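PDB 3QAT: malonyl CoA-acyl carrier protein transacylase from Bartonella henselae, which probably catalyses transfer of the malonyl group from malonyl-CoA to acyl carrier protein, supplying malonyl-ACP for fatty acid biosynthesis. Local coordinates for residues V91-G96 with N273-L278; S103-A108 with T228-P233; V238-E243 with R264-W269. One frame throughout, in Å; residues are numbered along the deposited sequence.

Contact 1 of 3, residues V91-G96 with N273-L278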
# COMPACT_ATOMS: atom_id res chain seq x y z
N VAL A 91 -16.58 10.75 -0.94
CA VAL A 91 -15.12 10.64 -0.83
C VAL A 91 -14.45 11.48 -1.91
O VAL A 91 -14.73 11.29 -3.10
CB VAL A 91 -14.67 9.15 -0.94
CG1 VAL A 91 -13.15 9.04 -0.82
CG2 VAL A 91 -15.36 8.31 0.12
N LYS A 92 -13.61 12.43 -1.49
CA LYS A 92 -12.96 13.33 -2.43
C LYS A 92 -11.85 12.65 -3.25
O LYS A 92 -11.77 12.84 -4.47
CB LYS A 92 -12.41 14.56 -1.69
CG LYS A 92 -12.16 15.75 -2.58
CD LYS A 92 -11.96 17.04 -1.76
CE LYS A 92 -12.08 18.31 -2.61
NZ LYS A 92 -10.80 18.82 -3.23
N PHE A 93 -11.00 11.87 -2.56
CA PHE A 93 -9.86 11.23 -3.20
C PHE A 93 -9.63 9.85 -2.59
O PHE A 93 -10.01 9.62 -1.44
CB PHE A 93 -8.57 12.02 -2.97
CG PHE A 93 -8.66 13.48 -3.38
CD1 PHE A 93 -8.82 13.83 -4.72
CD2 PHE A 93 -8.57 14.49 -2.42
CE1 PHE A 93 -8.90 15.20 -5.09
CE2 PHE A 93 -8.64 15.84 -2.78
CZ PHE A 93 -8.81 16.18 -4.12
N VAL A 94 -8.99 8.98 -3.37
CA VAL A 94 -8.45 7.70 -2.84
C VAL A 94 -6.96 7.65 -3.02
O VAL A 94 -6.42 8.29 -3.93
CB VAL A 94 -9.13 6.45 -3.44
CG1 VAL A 94 -10.62 6.41 -3.05
CG2 VAL A 94 -8.93 6.38 -4.96
N ALA A 95 -6.27 6.92 -2.14
CA ALA A 95 -4.85 6.70 -2.26
C ALA A 95 -4.51 5.43 -1.50
O ALA A 95 -5.23 5.05 -0.59
CB ALA A 95 -4.07 7.89 -1.66
N GLY A 96 -3.42 4.78 -1.88
CA GLY A 96 -3.03 3.59 -1.10
C GLY A 96 -1.54 3.38 -1.15
O GLY A 96 -0.86 3.84 -2.08
N ASN A 273 -5.68 20.17 0.21
CA ASN A 273 -6.56 20.31 -0.93
C ASN A 273 -7.98 19.86 -0.64
O ASN A 273 -8.60 19.15 -1.43
CB ASN A 273 -5.95 19.67 -2.19
CG ASN A 273 -4.74 20.45 -2.72
OD1 ASN A 273 -4.88 21.33 -3.58
ND2 ASN A 273 -3.56 20.18 -2.15
N GLY A 274 -8.48 20.30 0.50
CA GLY A 274 -9.91 20.25 0.80
C GLY A 274 -10.39 19.05 1.59
O GLY A 274 -11.59 18.78 1.63
N VAL A 275 -9.45 18.35 2.22
CA VAL A 275 -9.76 17.18 3.06
C VAL A 275 -9.27 17.36 4.50
O VAL A 275 -8.11 17.71 4.72
CB VAL A 275 -9.15 15.89 2.45
CG1 VAL A 275 -9.30 14.69 3.39
CG2 VAL A 275 -9.78 15.58 1.09
N ASN A 276 -10.16 17.11 5.46
CA ASN A 276 -9.80 17.17 6.88
C ASN A 276 -9.89 15.84 7.64
O ASN A 276 -9.55 15.78 8.81
CB ASN A 276 -10.53 18.32 7.63
CG ASN A 276 -12.07 18.12 7.75
OD1 ASN A 276 -12.75 19.00 8.31
ND2 ASN A 276 -12.61 17.01 7.24
N THR A 277 -10.35 14.79 6.96
CA THR A 277 -10.51 13.50 7.61
C THR A 277 -9.92 12.42 6.70
O THR A 277 -10.32 12.30 5.56
CB THR A 277 -11.99 13.15 7.91
OG1 THR A 277 -12.57 14.19 8.72
CG2 THR A 277 -12.09 11.85 8.69
N LEU A 278 -8.97 11.66 7.24
CA LEU A 278 -8.33 10.58 6.47
C LEU A 278 -8.75 9.26 7.08
O LEU A 278 -8.43 9.00 8.25
CB LEU A 278 -6.81 10.69 6.59
CG LEU A 278 -6.12 11.91 5.98
CD1 LEU A 278 -4.71 11.99 6.56
CD2 LEU A 278 -6.03 11.77 4.48
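K92 and F93 both reach for the turn at N273-G274 and for V275 just beyond it, and one hydrogen bond holds the lysine there. The ammonium NZ of K92 donates to the backbone O of N273 at 2.9 Å. It meets the carbonyl at a C=O...N angle of 149°, tilted 28° from the carbonyl plane. The lysine chain runs extended as far as CE and bends only at its last torsion (chi4 -90°), which turns NZ onto that oxygen. The N273 side chain turns off in another direction, its ND2 bonded to W269 O.

N273 O also lies at the edge of the F93 ring, near its plane, 3.6 Å from F93 CE2.

Apolar contact gathers on one methyl of V275. V275 CG2 lies 3.9 Å from F93 CD2, approaching the ring obliquely, and 3.9 Å from K92 CD; the lysine and valine side chains pass each other running opposite ways. K92 CG also rests over one face of F93, near the rim.

No backbone bond joins the segments: strand 6-11 runs between them, bonded to K92, F93 and A95, and its A8 touches V275. This is the order of a parallel alpha/beta sheet, strands 93-96 and 275-281 flanking a shared neighbour, in the acyl transferase domain, with G96 opening a GxSxG sequence that fits a nucleophile elbow.

Contact 2 of 3, residues S103-A108 with T228-P233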
# COMPACT_ATOMS: atom_id res chain seq x y z
N SER A 103 -6.03 -1.65 -4.23
CA SER A 103 -7.25 -1.63 -3.41
C SER A 103 -8.06 -0.36 -3.65
O SER A 103 -9.28 -0.41 -3.79
CB SER A 103 -6.90 -1.71 -1.93
OG SER A 103 -6.00 -2.81 -1.72
N ALA A 104 -7.37 0.77 -3.70
CA ALA A 104 -7.99 2.08 -3.94
C ALA A 104 -8.69 2.11 -5.31
O ALA A 104 -9.84 2.57 -5.43
CB ALA A 104 -6.92 3.14 -3.86
N LEU A 105 -8.02 1.60 -6.33
CA LEU A 105 -8.59 1.57 -7.67
C LEU A 105 -9.79 0.62 -7.75
O LEU A 105 -10.75 0.92 -8.43
CB LEU A 105 -7.52 1.26 -8.72
CG LEU A 105 -6.49 2.39 -8.96
CD1 LEU A 105 -5.30 1.91 -9.78
CD2 LEU A 105 -7.16 3.62 -9.66
N CYS A 106 -9.74 -0.52 -7.06
CA CYS A 106 -10.90 -1.39 -7.03
C CYS A 106 -12.08 -0.69 -6.33
O CYS A 106 -13.24 -0.75 -6.80
CB CYS A 106 -10.51 -2.72 -6.34
SG CYS A 106 -11.85 -3.96 -6.38
N ALA A 107 -11.80 0.01 -5.23
CA ALA A 107 -12.86 0.69 -4.49
C ALA A 107 -13.47 1.81 -5.34
O ALA A 107 -14.66 2.11 -5.22
CB ALA A 107 -12.31 1.28 -3.21
N ALA A 108 -12.65 2.38 -6.21
CA ALA A 108 -13.11 3.46 -7.11
C ALA A 108 -13.65 2.92 -8.45
O ALA A 108 -13.97 3.70 -9.37
CB ALA A 108 -11.97 4.48 -7.31
N THR A 228 -11.54 1.01 -16.21
CA THR A 228 -12.36 2.20 -16.33
C THR A 228 -11.75 3.33 -15.50
O THR A 228 -11.09 3.06 -14.49
CB THR A 228 -13.80 1.96 -15.83
OG1 THR A 228 -14.22 0.61 -16.12
CG2 THR A 228 -14.76 2.94 -16.50
N ALA A 229 -11.99 4.57 -15.90
CA ALA A 229 -11.55 5.73 -15.09
C ALA A 229 -12.14 5.60 -13.69
O ALA A 229 -13.32 5.28 -13.53
CB ALA A 229 -12.01 7.07 -15.75
N PRO A 230 -11.32 5.85 -12.64
CA PRO A 230 -11.88 5.77 -11.29
C PRO A 230 -12.95 6.85 -11.05
O PRO A 230 -12.86 7.95 -11.62
CB PRO A 230 -10.67 6.01 -10.38
CG PRO A 230 -9.75 6.87 -11.22
CD PRO A 230 -9.92 6.30 -12.64
N ILE A 231 -13.93 6.53 -10.22
CA ILE A 231 -15.07 7.45 -9.98
C ILE A 231 -14.69 8.68 -9.14
O ILE A 231 -15.38 9.73 -9.19
CB ILE A 231 -16.27 6.72 -9.34
CG1 ILE A 231 -15.88 6.21 -7.95
CG2 ILE A 231 -16.81 5.63 -10.29
CD1 ILE A 231 -17.00 5.92 -7.06
N VAL A 232 -13.61 8.55 -8.37
CA VAL A 232 -12.94 9.70 -7.72
C VAL A 232 -11.45 9.53 -7.97
O VAL A 232 -11.01 8.41 -8.20
CB VAL A 232 -13.28 9.85 -6.21
CG1 VAL A 232 -14.79 9.89 -5.99
CG2 VAL A 232 -12.65 8.76 -5.37
N PRO A 233 -10.66 10.63 -7.97
CA PRO A 233 -9.28 10.49 -8.42
C PRO A 233 -8.41 9.72 -7.45
O PRO A 233 -8.62 9.76 -6.23
CB PRO A 233 -8.77 11.94 -8.49
CG PRO A 233 -10.01 12.79 -8.59
CD PRO A 233 -11.04 12.06 -7.79
O HOH W 1 -14.85 3.53 -12.09
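A108 O, just past the end of helix 100-107, takes two hydrogen bonds that fasten it to the loop at 228-233. I231 N donates to A108 O at 3.0 Å with a fairly straight N-H...O angle of 161°, lying in the carbonyl plane and using a lone pair of the oxygen. A water donates to the same A108 O at 2.9 Å and, with its other hydrogen, to A229 O at 2.7 Å. This water bridges A108 O and A229 O, which lie 4.5 Å apart and make no direct bond. A longer CA-H...O contact from P230 adds to the group around A108 O, and three carbons of I231 (CB, CG1 and CG2) line its flank, with CG1 nearest.

I231 CG1 stands between the backbone N and the carbonyl carbon (chi1 64°), a crowded position that folds this branch back over A108, toward its CA and CB. The arrangement joins the C-terminal end of the helix that follows strand 93-96 and the probable nucleophile elbow to the connection that leads into strand 234-235.

Beside the polar bonds, the methyl of A108 packs on the pyrrolidine ring of P230, A108 CB to P230 CB at 3.7 Å, and also comes near V232 O. L105 joins from one helical turn back: its CB does not point at the loop, but L105 CD2 ends 4.3 Å from P230 CB. I249 of helix 246-258 touches both L105 and P230, while T110 binds T228 through its backbone and through its hydroxyl.

Contact 3 of 3, residues V238-E243 with R264-W269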
# COMPACT_ATOMS: atom_id res chain seq x y z
N VAL A 238 3.50 7.87 -7.29
CA VAL A 238 4.62 8.36 -8.10
C VAL A 238 4.47 9.85 -8.38
O VAL A 238 5.46 10.58 -8.40
CB VAL A 238 4.73 7.54 -9.43
CG1 VAL A 238 5.63 8.22 -10.48
CG2 VAL A 238 5.25 6.14 -9.10
N SER A 239 3.23 10.29 -8.54
CA SER A 239 2.95 11.65 -9.06
C SER A 239 2.41 12.63 -8.02
O SER A 239 2.59 13.85 -8.16
CB SER A 239 1.97 11.57 -10.22
OG SER A 239 0.70 11.10 -9.78
N VAL A 240 1.79 12.11 -6.96
CA VAL A 240 1.18 12.96 -5.91
C VAL A 240 0.24 14.04 -6.50
O VAL A 240 0.19 15.19 -6.02
CB VAL A 240 2.22 13.58 -4.96
CG1 VAL A 240 1.56 13.96 -3.62
CG2 VAL A 240 3.34 12.62 -4.69
N ILE A 241 -0.52 13.66 -7.52
CA ILE A 241 -1.58 14.50 -8.06
C ILE A 241 -2.81 13.65 -8.30
O ILE A 241 -2.71 12.40 -8.36
CB ILE A 241 -1.16 15.23 -9.37
CG1 ILE A 241 -0.78 14.23 -10.46
CG2 ILE A 241 -0.05 16.25 -9.10
CD1 ILE A 241 -0.27 14.88 -11.77
N PRO A 242 -3.98 14.28 -8.42
CA PRO A 242 -5.18 13.48 -8.65
C PRO A 242 -5.17 12.91 -10.07
O PRO A 242 -5.11 13.66 -11.06
CB PRO A 242 -6.35 14.44 -8.40
CG PRO A 242 -5.75 15.79 -8.25
CD PRO A 242 -4.29 15.68 -8.05
N GLU A 243 -5.22 11.59 -10.17
CA GLU A 243 -5.17 10.91 -11.46
C GLU A 243 -6.49 10.21 -11.75
O GLU A 243 -7.00 9.47 -10.91
CB GLU A 243 -4.03 9.87 -11.45
CG GLU A 243 -2.65 10.43 -11.05
CD GLU A 243 -1.93 11.16 -12.19
OE1 GLU A 243 -2.51 11.34 -13.30
OE2 GLU A 243 -0.76 11.51 -11.97
N ARG A 264 4.45 10.66 2.46
CA ARG A 264 4.46 11.94 3.18
C ARG A 264 3.81 13.04 2.32
O ARG A 264 2.89 13.73 2.76
CB ARG A 264 5.90 12.33 3.56
CG ARG A 264 5.97 13.73 4.23
CD ARG A 264 7.40 14.22 4.40
NE ARG A 264 8.15 14.30 3.13
CZ ARG A 264 8.17 15.35 2.31
NH1 ARG A 264 7.47 16.44 2.58
NH2 ARG A 264 8.90 15.30 1.19
N GLU A 265 4.29 13.17 1.08
CA GLU A 265 3.78 14.22 0.19
C GLU A 265 2.31 14.01 -0.16
O GLU A 265 1.56 14.97 -0.33
CB GLU A 265 4.61 14.24 -1.09
CG GLU A 265 6.02 14.88 -0.89
CD GLU A 265 6.94 14.57 -2.07
OE1 GLU A 265 7.33 13.39 -2.28
OE2 GLU A 265 7.29 15.54 -2.79
N THR A 266 1.90 12.73 -0.23
CA THR A 266 0.52 12.40 -0.49
C THR A 266 -0.39 12.92 0.62
O THR A 266 -1.39 13.56 0.34
CB THR A 266 0.36 10.86 -0.67
OG1 THR A 266 1.05 10.48 -1.87
CG2 THR A 266 -1.11 10.48 -0.82
N ILE A 267 -0.04 12.65 1.87
CA ILE A 267 -0.87 13.10 2.98
C ILE A 267 -0.86 14.63 3.08
O ILE A 267 -1.90 15.26 3.34
CB ILE A 267 -0.42 12.46 4.31
CG1 ILE A 267 -0.59 10.92 4.22
CG2 ILE A 267 -1.21 13.06 5.50
CD1 ILE A 267 -2.02 10.46 3.85
N GLU A 268 0.31 15.22 2.86
CA GLU A 268 0.41 16.69 2.87
C GLU A 268 -0.46 17.30 1.76
O GLU A 268 -1.16 18.29 2.02
CB GLU A 268 1.86 17.16 2.76
CG GLU A 268 2.65 16.88 4.05
CD GLU A 268 4.14 17.21 3.97
OE1 GLU A 268 4.65 17.45 2.86
OE2 GLU A 268 4.81 17.22 5.02
N TRP A 269 -0.41 16.74 0.55
CA TRP A 269 -1.24 17.23 -0.54
C TRP A 269 -2.73 17.09 -0.21
O TRP A 269 -3.51 18.05 -0.32
CB TRP A 269 -0.93 16.54 -1.88
CG TRP A 269 -1.67 17.25 -3.00
CD1 TRP A 269 -1.22 18.33 -3.70
CD2 TRP A 269 -3.00 16.98 -3.47
NE1 TRP A 269 -2.18 18.73 -4.61
CE2 TRP A 269 -3.28 17.93 -4.49
CE3 TRP A 269 -3.97 16.03 -3.14
CZ2 TRP A 269 -4.51 17.97 -5.17
CZ3 TRP A 269 -5.20 16.06 -3.83
CH2 TRP A 269 -5.46 17.05 -4.82
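V240 drives its CG1 methyl against one side of a helical turn, over the backbone between E265 and T266. V240 CG1 lies 3.4 Å from E265 O and 3.6 Å from T266 N, with E265 CB, T266 OG1 and W269 CB also around it. The first torsion of V240 (chi1 -158°) sets CG1 roughly anti to the backbone N and directs it into this spot, while CG2 leans on E265 CB. The valine and glutamate side chains cross at about a right angle. V240 itself has left-handed helical backbone angles (51/40°) within the loop between strands 234-235 and 242-243.

W269, one turn further along the helix, meets V240 O and P242. V240 O lies over one face of the W269 indole, 4.1 Å above the plane and toward the rim. The pyrrolidine ring of P242 meets the six-membered end of the indole obliquely, P242 CG and W269 CH2 being 3.7 Å apart, and the two side chains cross nearly perpendicularly.

No hydrogen bond crosses the contact; the polar ends are engaged to other groups. Within the loop segment, S239 OG donates at 2.7 Å to E243 OE2, which accepts on its anti lone pair. The carboxylate of E265 forms salt bridges with R262 and R260, and T266 OG1 bonds to R262 O.

Helix 263-272 thus lies against the loop between strands 234-235 and 242-243: I235 touches P242, T266 and W269, F93 of strand 93-96 stacks edge-to-face with W269, and helix 246-258 backs V238, S239 and E243.

The three contacts meet around strand 93-96 within the acyl transferase family region. Contacts 1 and 3 have centres about 10 Å apart and touch where L278 CD1 lies 3.8 Å from I267 CG2 and A95 CB 4.0 Å from T266 CG2; helix 263-272 leads straight into strand 275-281. Contact 2, its centre about 13 Å from that of contact 1, joins it through V94 N and P233 O, a probable hydrogen bond of 3.0 Å. P233 also touches P242, bringing contacts 2 and 3 together although their centres lie about 16 Å apart. Strand 93-96 and helix 100-107 flank the GxSxG sequence of G96, S98 and G100, probably the nucleophile elbow of this transferase; the T266 side chain lies near it without touching.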